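Aminopeptidase (Aneurinibacillus sp. AM-1, PDB 5IB9) probably removes amino acids from the N-termini of peptides as a zinc-dependent metalloaminopeptidase of the M28 family. Local coordinates at residues D230-A242 with E367-I380. Numbering follows the deposited sequence.
Sequences DSVEKAPGANDDA and EPWYHTPNDTLDKI. With ZN (zinc ion), chain B; ZN (zinc ion), chain C; BES (2-(3-amino-2-hydroxy-4-phenyl-butyrylamino)-4-methyl-pentanoic acid), chain H.
Ala235 to Ala238 run beside Pro373 to Thr376, and the backbone N of Ala238 gives a nearly straight hydrogen bond to Asp375 O (3.1 Å, 175°). The Asp375 side chain receives the next two backbone amides, on the way into helix 238-256. Asn239 N donates to Asp375 OD1 at 2.7 Å, on the syn side and somewhat out of the carboxylate plane. Asp240 N donates to the syn lone pair of Asp375 OD2 at 3.1 Å. The carboxylate reaches both amides because chi1 (-177°) turns CG away from the Asp375 backbone N. Without the carboxylate, as with an alanine here, the amides of Asn239 and Asp240 would probably lose these acceptors and Asp240 would be held less firmly.

Next to these bonds lies the dizinc site, consistent with the co-catalytic centre of M28 peptidases. Asp240 bridges the pair, OD1 on the zinc of chain C and OD2 on that of chain B, and a cis peptide bond follows it. His371 NE2 lies 2.1 Å from the zinc of chain B. Its ring lies almost in the plane of the Asp240 carboxylate, 9° apart. Glu273 completes the protein ligands of that zinc; His228 and Asp301 join Asp240 on the other. BES O2 bridges the two zinc ions. Val232 CG1 sits over the centre of the His371 ring in a CH-pi contact, 3.7 Å from the centroid. Tyr370 CE1 lies over the opposite face, toward the rim. The Tyr370 ring packs one face against the inhibitor's phenyl group.

Asn239 ND2 donates to the syn lone pair of Glu367 OE2 at 2.8 Å, while Asn239 OD1 accepts from Gly304 N. Ala238 CB rests on the Thr376-Leu377 peptide, 3.4 Å from Thr376 C. Pro236 CG meets Thr376 CG2 at 3.8 Å.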
# COMPACT_ATOMS: atom_id res chain seq x y z
N ASP A 230 -16.39 -5.69 -8.52
CA ASP A 230 -17.25 -5.50 -7.32
C ASP A 230 -18.37 -4.50 -7.64
O ASP A 230 -18.31 -3.73 -8.62
CB ASP A 230 -16.43 -4.94 -6.17
CG ASP A 230 -15.84 -3.56 -6.40
OD1 ASP A 230 -15.26 -3.26 -7.50
OD2 ASP A 230 -15.97 -2.72 -5.48
N SER A 231 -19.40 -4.62 -6.76
CA SER A 231 -20.50 -3.63 -6.87
C SER A 231 -20.83 -3.12 -5.49
O SER A 231 -20.29 -3.59 -4.52
CB SER A 231 -21.76 -4.24 -7.54
OG SER A 231 -22.33 -5.20 -6.67
N VAL A 232 -21.60 -2.03 -5.44
CA VAL A 232 -21.98 -1.52 -4.07
C VAL A 232 -23.03 -2.40 -3.39
O VAL A 232 -23.72 -3.20 -4.04
CB VAL A 232 -22.51 -0.07 -4.17
CG1 VAL A 232 -21.37 0.85 -4.73
CG2 VAL A 232 -23.82 0.06 -4.96
N GLU A 233 -23.10 -2.26 -2.06
CA GLU A 233 -24.11 -2.99 -1.26
C GLU A 233 -25.53 -2.89 -1.88
O GLU A 233 -25.96 -1.82 -2.28
CB GLU A 233 -24.21 -2.37 0.14
CG GLU A 233 -23.09 -2.73 1.14
CD GLU A 233 -23.26 -4.12 1.82
OE1 GLU A 233 -22.28 -4.57 2.53
OE2 GLU A 233 -24.35 -4.76 1.65
N LYS A 234 -26.22 -4.01 -1.97
CA LYS A 234 -27.64 -4.14 -2.47
C LYS A 234 -27.81 -3.90 -3.96
O LYS A 234 -28.91 -4.05 -4.49
CB LYS A 234 -28.60 -3.20 -1.66
CG LYS A 234 -28.69 -3.58 -0.22
CD LYS A 234 -29.68 -2.71 0.58
CE LYS A 234 -29.31 -2.86 2.04
NZ LYS A 234 -29.77 -1.75 2.97
N ALA A 235 -26.74 -3.54 -4.71
CA ALA A 235 -26.87 -3.37 -6.12
C ALA A 235 -26.36 -4.60 -6.86
O ALA A 235 -25.17 -4.92 -6.68
CB ALA A 235 -26.02 -2.10 -6.66
N PRO A 236 -27.17 -5.28 -7.65
CA PRO A 236 -26.75 -6.40 -8.42
C PRO A 236 -25.58 -6.09 -9.41
O PRO A 236 -24.87 -7.04 -9.85
CB PRO A 236 -28.04 -6.90 -9.16
CG PRO A 236 -29.20 -6.49 -8.12
CD PRO A 236 -28.68 -5.11 -7.77
N GLY A 237 -25.42 -4.81 -9.74
CA GLY A 237 -24.20 -4.42 -10.47
C GLY A 237 -24.18 -4.89 -11.87
O GLY A 237 -23.08 -5.20 -12.38
N ALA A 238 -25.31 -5.00 -12.57
CA ALA A 238 -25.26 -5.51 -13.91
C ALA A 238 -24.53 -4.52 -14.78
O ALA A 238 -23.71 -4.93 -15.63
CB ALA A 238 -26.66 -5.79 -14.53
N ASN A 239 -24.87 -3.23 -14.63
CA ASN A 239 -24.13 -2.27 -15.46
C ASN A 239 -22.88 -1.77 -14.77
O ASN A 239 -21.86 -1.53 -15.51
CB ASN A 239 -25.04 -1.08 -15.90
CG ASN A 239 -24.41 -0.39 -17.10
OD1 ASN A 239 -23.96 -1.07 -18.03
ND2 ASN A 239 -24.38 0.92 -17.04
N ASP A 240 -22.94 -1.55 -13.46
CA ASP A 240 -21.83 -1.03 -12.67
C ASP A 240 -21.29 -2.21 -11.85
O ASP A 240 -21.72 -2.36 -10.71
CB ASP A 240 -22.26 0.16 -11.70
CG ASP A 240 -21.14 0.88 -11.06
OD1 ASP A 240 -19.91 0.48 -11.56
OD2 ASP A 240 -21.10 1.72 -10.05
N ASP A 241 -20.34 -3.07 -12.29
CA ASP A 241 -19.64 -2.93 -13.54
C ASP A 241 -19.52 -4.30 -14.14
O ASP A 241 -18.52 -4.59 -14.82
CB ASP A 241 -18.27 -2.26 -13.38
CG ASP A 241 -17.68 -1.91 -14.74
OD1 ASP A 241 -18.36 -1.77 -15.78
OD2 ASP A 241 -16.36 -1.79 -14.76
N ALA A 242 -20.58 -5.15 -14.03
CA ALA A 242 -20.52 -6.37 -14.87
C ALA A 242 -20.42 -6.13 -16.34
O ALA A 242 -19.78 -6.93 -17.06
CB ALA A 242 -21.68 -7.38 -14.53
N GLU A 367 -27.49 6.21 -16.25
CA GLU A 367 -28.89 5.81 -15.98
C GLU A 367 -29.30 6.13 -14.53
O GLU A 367 -28.47 6.37 -13.63
CB GLU A 367 -28.95 4.33 -16.22
CG GLU A 367 -28.12 3.57 -15.16
CD GLU A 367 -26.77 3.15 -15.68
OE1 GLU A 367 -26.15 3.89 -16.48
OE2 GLU A 367 -26.36 1.98 -15.37
N PRO A 368 -30.61 6.12 -14.27
CA PRO A 368 -31.07 6.35 -12.90
C PRO A 368 -30.79 5.22 -11.91
O PRO A 368 -30.90 5.43 -10.68
CB PRO A 368 -32.59 6.44 -13.07
CG PRO A 368 -32.81 6.70 -14.49
CD PRO A 368 -31.69 6.00 -15.23
N TRP A 369 -30.37 4.05 -12.45
CA TRP A 369 -30.30 2.78 -11.68
C TRP A 369 -28.92 2.56 -11.03
O TRP A 369 -28.77 1.65 -10.21
CB TRP A 369 -30.64 1.61 -12.58
CG TRP A 369 -31.72 1.88 -13.56
CD1 TRP A 369 -31.68 1.68 -14.89
CD2 TRP A 369 -33.02 2.42 -13.25
NE1 TRP A 369 -32.89 2.01 -15.47
CE2 TRP A 369 -33.71 2.49 -14.48
CE3 TRP A 369 -33.65 2.80 -12.06
CZ2 TRP A 369 -35.03 2.97 -14.58
CZ3 TRP A 369 -34.96 3.33 -12.15
CH2 TRP A 369 -35.62 3.39 -13.43
N TYR A 370 -27.99 3.47 -11.33
CA TYR A 370 -26.67 3.46 -10.82
C TYR A 370 -26.62 3.35 -9.27
O TYR A 370 -27.24 4.16 -8.62
CB TYR A 370 -26.15 4.82 -11.32
CG TYR A 370 -24.85 5.23 -10.73
CD1 TYR A 370 -23.76 4.44 -10.86
CD2 TYR A 370 -24.72 6.45 -10.07
CE1 TYR A 370 -22.52 4.81 -10.32
CE2 TYR A 370 -23.50 6.84 -9.52
CZ TYR A 370 -22.41 5.98 -9.64
OH TYR A 370 -21.19 6.36 -9.10
N HIS A 371 -25.96 2.35 -8.68
CA HIS A 371 -25.78 2.17 -7.26
C HIS A 371 -27.09 1.83 -6.54
O HIS A 371 -27.13 1.93 -5.34
CB HIS A 371 -25.03 3.32 -6.62
CG HIS A 371 -23.55 3.32 -6.95
ND1 HIS A 371 -22.67 4.21 -6.37
CD2 HIS A 371 -22.84 2.59 -7.85
CE1 HIS A 371 -21.44 3.98 -6.87
NE2 HIS A 371 -21.54 3.04 -7.79
N THR A 372 -28.02 1.31 -7.28
CA THR A 372 -29.38 0.89 -6.73
C THR A 372 -29.66 -0.56 -6.93
O THR A 372 -29.12 -1.22 -7.84
CB THR A 372 -30.57 1.70 -7.39
OG1 THR A 372 -30.92 1.14 -8.63
CG2 THR A 372 -30.29 3.20 -7.48
N PRO A 373 -30.67 -1.09 -6.20
CA PRO A 373 -31.15 -2.42 -6.51
C PRO A 373 -31.71 -2.66 -7.92
O PRO A 373 -31.91 -3.79 -8.33
CB PRO A 373 -32.24 -2.67 -5.41
CG PRO A 373 -31.97 -1.66 -4.39
CD PRO A 373 -31.31 -0.47 -5.00
N ASN A 374 -31.94 -1.57 -8.67
CA ASN A 374 -32.48 -1.63 -10.00
C ASN A 374 -31.38 -1.68 -11.05
O ASN A 374 -31.66 -1.75 -12.23
CB ASN A 374 -33.36 -0.39 -10.23
CG ASN A 374 -34.65 -0.46 -9.36
OD1 ASN A 374 -34.95 0.46 -8.64
ND2 ASN A 374 -35.33 -1.59 -9.41
N ASP A 375 -30.09 -1.78 -10.61
CA ASP A 375 -29.02 -2.04 -11.59
C ASP A 375 -28.94 -3.51 -11.98
O ASP A 375 -28.07 -4.25 -11.45
CB ASP A 375 -27.70 -1.56 -10.98
CG ASP A 375 -26.51 -1.73 -11.98
OD1 ASP A 375 -26.78 -2.00 -13.14
OD2 ASP A 375 -25.33 -1.57 -11.50
N THR A 376 -29.85 -3.94 -12.85
CA THR A 376 -30.12 -5.36 -13.08
C THR A 376 -30.02 -5.69 -14.50
O THR A 376 -29.95 -4.75 -15.36
CB THR A 376 -31.53 -5.73 -12.50
OG1 THR A 376 -32.45 -4.76 -13.05
CG2 THR A 376 -31.56 -5.50 -10.99
N LEU A 377 -29.99 -6.97 -14.80
CA LEU A 377 -29.86 -7.46 -16.16
C LEU A 377 -30.88 -6.92 -17.17
O LEU A 377 -30.55 -6.72 -18.36
CB LEU A 377 -29.89 -8.99 -16.17
CG LEU A 377 -29.71 -9.73 -17.46
CD1 LEU A 377 -28.22 -9.55 -17.95
CD2 LEU A 377 -29.97 -11.19 -17.31
N ASP A 378 -32.11 -6.69 -16.68
CA ASP A 378 -33.16 -6.21 -17.63
C ASP A 378 -32.96 -4.77 -18.13
O ASP A 378 -33.67 -4.30 -19.03
CB ASP A 378 -34.56 -6.46 -17.05
CG ASP A 378 -34.89 -5.59 -15.88
OD1 ASP A 378 -34.06 -4.78 -15.42
OD2 ASP A 378 -36.07 -5.66 -15.37
N LYS A 379 -31.97 -4.04 -17.59
CA LYS A 379 -31.61 -2.77 -18.19
C LYS A 379 -30.49 -2.84 -19.20
O LYS A 379 -30.21 -1.80 -19.85
CB LYS A 379 -31.19 -1.83 -17.14
CG LYS A 379 -31.89 -1.89 -15.80
CD LYS A 379 -33.40 -1.45 -16.06
CE LYS A 379 -33.98 -1.18 -14.68
NZ LYS A 379 -34.17 -2.44 -13.89
N ILE A 380 -29.93 -4.02 -19.44
CA ILE A 380 -28.81 -4.13 -20.34
C ILE A 380 -29.20 -4.22 -21.84
O ILE A 380 -30.15 -4.95 -22.26
CB ILE A 380 -27.94 -5.36 -19.94
CG1 ILE A 380 -27.46 -5.15 -18.47
CG2 ILE A 380 -26.83 -5.58 -21.03
CD1 ILE A 380 -26.36 -4.01 -18.33
ZN ZN B . -19.94 2.33 -8.87
ZN ZN C . -18.10 1.34 -11.73
N2 BES H . -18.75 3.77 -12.27
C1 BES H . -18.59 4.60 -11.07
C6 BES H . -18.00 5.94 -11.50
C7 BES H . -18.89 6.90 -12.30
C8 BES H . -20.27 7.06 -12.04
C12 BES H . -18.27 7.67 -13.31
C9 BES H . -21.01 8.00 -12.79
C11 BES H . -19.02 8.60 -14.07
C10 BES H . -20.39 8.75 -13.81
C2 BES H . -17.68 3.89 -10.06
O2 BES H . -18.23 2.57 -10.07
C3 BES H . -17.94 4.55 -8.76
O3 BES H . -19.05 4.43 -8.26
N1 BES H . -17.00 5.29 -8.27
C4 BES H . -17.25 6.03 -7.02
C13 BES H . -15.93 6.75 -6.78
C14 BES H . -14.74 5.83 -6.54
C15 BES H . -13.59 6.77 -6.20
C16 BES H . -14.96 4.75 -5.47
C5 BES H . -18.28 7.14 -7.17
O1 BES H . -18.81 7.62 -6.13
O4 BES H . -18.60 7.61 -8.28
O HOH W 1 -27.94 -0.22 -3.74
O HOH W 2 -23.91 3.88 -18.34